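Local structure of purine nucleosidase, (IunH-1) (Sulfolobus solfataricus, 3T8J) at residues L21-I26 with I304-N309. The protein is a member of the nucleosidase clan, with an alpha/beta fold and a bound sodium ion. Residues are numbered along the deposited sequence; the frame is centred on the assembly and turned at random.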
ATOM      1  N   LEU A  21      26.750  17.689  25.670  1.00 26.11           N
ATOM      2  CA  LEU A  21      28.015  17.159  25.137  1.00 26.01           C
ATOM      3  C   LEU A  21      29.167  18.108  25.504  1.00 26.35           C
ATOM      4  O   LEU A  21      30.210  17.682  26.015  1.00 29.20           O
ATOM      5  CB  LEU A  21      27.968  16.950  23.608  1.00 25.01           C
ATOM      6  CG  LEU A  21      27.038  15.878  23.045  1.00 24.61           C
ATOM      7  CD1 LEU A  21      27.013  15.985  21.506  1.00 24.99           C
ATOM      8  CD2 LEU A  21      27.468  14.474  23.490  1.00 27.16           C
ATOM      9  N   LEU A  22      29.001  19.401  25.241  1.00 26.22           N
ATOM     10  CA  LEU A  22      30.075  20.389  25.475  1.00 27.36           C
ATOM     11  C   LEU A  22      30.442  20.594  26.943  1.00 29.87           C
ATOM     12  O   LEU A  22      31.649  20.683  27.295  1.00 31.45           O
ATOM     13  CB  LEU A  22      29.713  21.734  24.842  1.00 27.16           C
ATOM     14  CG  LEU A  22      29.585  21.768  23.325  1.00 26.91           C
ATOM     15  CD1 LEU A  22      29.204  23.184  22.866  1.00 28.23           C
ATOM     16  CD2 LEU A  22      30.849  21.332  22.619  1.00 27.41           C
ATOM     17  N   LYS A  23      29.433  20.670  27.806  1.00 30.53           N
ATOM     18  CA  LYS A  23      29.617  20.815  29.243  1.00 33.18           C
ATOM     19  C   LYS A  23      30.504  19.704  29.755  1.00 33.94           C
ATOM     20  O   LYS A  23      31.354  19.938  30.621  1.00 36.10           O
ATOM     21  CB  LYS A  23      28.265  20.704  29.955  1.00 34.13           C
ATOM     22  CG  LYS A  23      28.360  20.540  31.476  1.00 39.82           C
ATOM     23  CD  LYS A  23      28.709  21.835  32.094  1.00 42.82           C
ATOM     24  CE  LYS A  23      28.909  21.758  33.632  1.00 46.00           C
ATOM     25  NZ  LYS A  23      29.716  20.598  34.118  1.00 48.67           N
ATOM     26  N   ASN A  24      30.284  18.511  29.203  1.00 33.62           N
ATOM     27  CA  ASN A  24      30.964  17.286  29.631  1.00 34.45           C
ATOM     28  C   ASN A  24      32.249  16.897  28.857  1.00 33.90           C
ATOM     29  O   ASN A  24      32.709  15.760  28.940  1.00 35.39           O
ATOM     30  CB  ASN A  24      29.964  16.141  29.675  1.00 34.67           C
ATOM     31  CG  ASN A  24      28.972  16.288  30.838  1.00 36.63           C
ATOM     32  OD1 ASN A  24      29.339  16.101  32.012  1.00 39.29           O
ATOM     33  ND2 ASN A  24      27.731  16.674  30.526  1.00 34.73           N
ATOM     34  N   ASN A  25      32.820  17.858  28.141  1.00 32.75           N
ATOM     35  CA  ASN A  25      34.115  17.701  27.446  1.00 31.65           C
ATOM     36  C   ASN A  25      34.146  16.571  26.397  1.00 30.76           C
ATOM     37  O   ASN A  25      35.176  15.914  26.190  1.00 30.35           O
ATOM     38  CB  ASN A  25      35.267  17.545  28.451  1.00 33.35           C
ATOM     39  CG  ASN A  25      36.612  17.874  27.829  1.00 31.58           C
ATOM     40  OD1 ASN A  25      36.733  18.869  27.130  1.00 33.02           O
ATOM     41  ND2 ASN A  25      37.633  17.040  28.074  1.00 33.49           N
ATOM     42  N   ILE A  26      33.018  16.347  25.730  1.00 29.76           N
ATOM     43  CA  ILE A  26      32.943  15.502  24.527  1.00 29.32           C
ATOM     44  C   ILE A  26      33.264  16.374  23.319  1.00 28.64           C
ATOM     45  O   ILE A  26      32.757  17.492  23.228  1.00 29.71           O
ATOM     46  CB  ILE A  26      31.545  14.888  24.344  1.00 29.90           C
ATOM     47  CG1 ILE A  26      31.125  14.091  25.575  1.00 33.10           C
ATOM     48  CG2 ILE A  26      31.473  14.063  23.038  1.00 29.24           C
ATOM     49  CD1 ILE A  26      31.979  12.863  25.831  1.00 37.61           C
ATOM     50  N   ILE A 304      21.238  16.711  34.248  1.00 34.20           N
ATOM     51  CA  ILE A 304      20.577  17.976  33.916  1.00 33.29           C
ATOM     52  C   ILE A 304      20.910  19.083  34.944  1.00 35.29           C
ATOM     53  O   ILE A 304      21.301  20.195  34.574  1.00 35.31           O
ATOM     54  CB  ILE A 304      19.037  17.785  33.802  1.00 32.77           C
ATOM     55  CG1 ILE A 304      18.682  16.856  32.622  1.00 32.62           C
ATOM     56  CG2 ILE A 304      18.317  19.130  33.700  1.00 35.33           C
ATOM     57  CD1 ILE A 304      19.084  17.369  31.264  1.00 34.69           C
ATOM     58  N   TYR A 305      20.773  18.793  36.230  1.00 37.93           N
ATOM     59  CA  TYR A 305      21.117  19.797  37.249  1.00 41.94           C
ATOM     60  C   TYR A 305      22.582  20.259  37.156  1.00 43.62           C
ATOM     61  O   TYR A 305      22.889  21.443  37.346  1.00 45.12           O
ATOM     62  CB  TYR A 305      20.808  19.283  38.660  1.00 47.21           C
ATOM     63  CG  TYR A 305      19.338  19.043  38.942  1.00 49.16           C
ATOM     64  CD1 TYR A 305      18.384  20.023  38.682  1.00 52.18           C
ATOM     65  CD2 TYR A 305      18.908  17.851  39.513  1.00 53.10           C
ATOM     66  CE1 TYR A 305      17.027  19.805  38.954  1.00 55.15           C
ATOM     67  CE2 TYR A 305      17.566  17.629  39.796  1.00 55.22           C
ATOM     68  CZ  TYR A 305      16.633  18.614  39.517  1.00 56.26           C
ATOM     69  OH  TYR A 305      15.303  18.400  39.802  1.00 60.73           O
ATOM     70  N   ASP A 306      23.472  19.317  36.878  1.00 43.02           N
ATOM     71  CA  ASP A 306      24.882  19.613  36.673  1.00 45.31           C
ATOM     72  C   ASP A 306      25.097  20.597  35.513  1.00 41.98           C
ATOM     73  O   ASP A 306      25.863  21.564  35.633  1.00 44.66           O
ATOM     74  CB  ASP A 306      25.634  18.301  36.422  1.00 46.50           C
ATOM     75  CG  ASP A 306      27.100  18.511  36.103  1.00 51.80           C
ATOM     76  OD1 ASP A 306      27.885  18.847  37.028  1.00 58.47           O
ATOM     77  OD2 ASP A 306      27.474  18.328  34.921  1.00 51.05           O
ATOM     78  N   LEU A 307      24.404  20.353  34.399  1.00 38.15           N
ATOM     79  CA  LEU A 307      24.459  21.252  33.257  1.00 36.78           C
ATOM     80  C   LEU A 307      23.967  22.663  33.615  1.00 37.79           C
ATOM     81  O   LEU A 307      24.568  23.656  33.216  1.00 38.63           O
ATOM     82  CB  LEU A 307      23.617  20.679  32.099  1.00 33.83           C
ATOM     83  CG  LEU A 307      23.500  21.527  30.844  1.00 34.40           C
ATOM     84  CD1 LEU A 307      24.861  21.741  30.184  1.00 37.64           C
ATOM     85  CD2 LEU A 307      22.545  20.899  29.828  1.00 34.71           C
ATOM     86  N   LEU A 308      22.886  22.752  34.384  1.00 37.90           N
ATOM     87  CA  LEU A 308      22.260  24.058  34.652  1.00 39.93           C
ATOM     88  C   LEU A 308      23.075  24.910  35.635  1.00 43.86           C
ATOM     89  O   LEU A 308      22.878  26.126  35.737  1.00 47.42           O
ATOM     90  CB  LEU A 308      20.822  23.880  35.134  1.00 40.69           C
ATOM     91  CG  LEU A 308      19.882  23.166  34.166  1.00 38.45           C
ATOM     92  CD1 LEU A 308      18.438  23.213  34.709  1.00 41.52           C
ATOM     93  CD2 LEU A 308      19.947  23.776  32.764  1.00 37.55           C
ATOM     94  N   ASN A 309      23.995  24.267  36.335  1.00 44.84           N
ATOM     95  CA  ASN A 309      24.946  24.954  37.195  1.00 50.68           C
ATOM     96  C   ASN A 309      26.245  25.407  36.496  1.00 50.92           C
ATOM     97  O   ASN A 309      27.122  25.955  37.143  1.00 56.01           O
ATOM     98  CB  ASN A 309      25.278  24.057  38.390  1.00 55.13           C
ATOM     99  CG  ASN A 309      24.224  24.134  39.482  1.00 60.39           C
ATOM    100  OD1 ASN A 309      23.629  23.124  39.855  1.00 63.94           O
ATOM    101  ND2 ASN A 309      23.974  25.340  39.984  1.00 63.26           N
TER
HETATM  102  O   HOH W   1      25.957  17.483  32.722  1.00 24.66           O
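K23 and D306 show how one lysine can serve both halves of a helix-helix contact, apolar near the backbone and charged at the end. The first carbons of the K23 side chain run alongside L307 in the opposite sense, with CB of K23 3.6 Å from CD1 of L307; the isobutyl group of L307 also packs on L16 and Y19. Farther out the lysine chain bends at chi2 (75°) and again at chi4 (45°), which brings its amine over the carboxylate of D306. NZ of K23 donates to OD2 of D306 at 3.3 Å, a rather long salt bridge, the amine coming from above the carboxylate plane, 37° out of it. The same lysine makes a cation-pi contact with W310. OD2 of D306 has a second donor, a water 2.8 Å away, which accepts from ND2 of N24 at 2.9 Å. That amide nitrogen also bonds to the carbonyl of L20, which would help fix its rotation. After N24 comes N25, whose positive phi closes a Schellman motif, with I26 N bonded to L21 O and N25 N to L22 O. The arrangement joins the C-terminal ends of helices 12-23 and 297-308, the first and last of this nucleosidase-family alpha/beta fold.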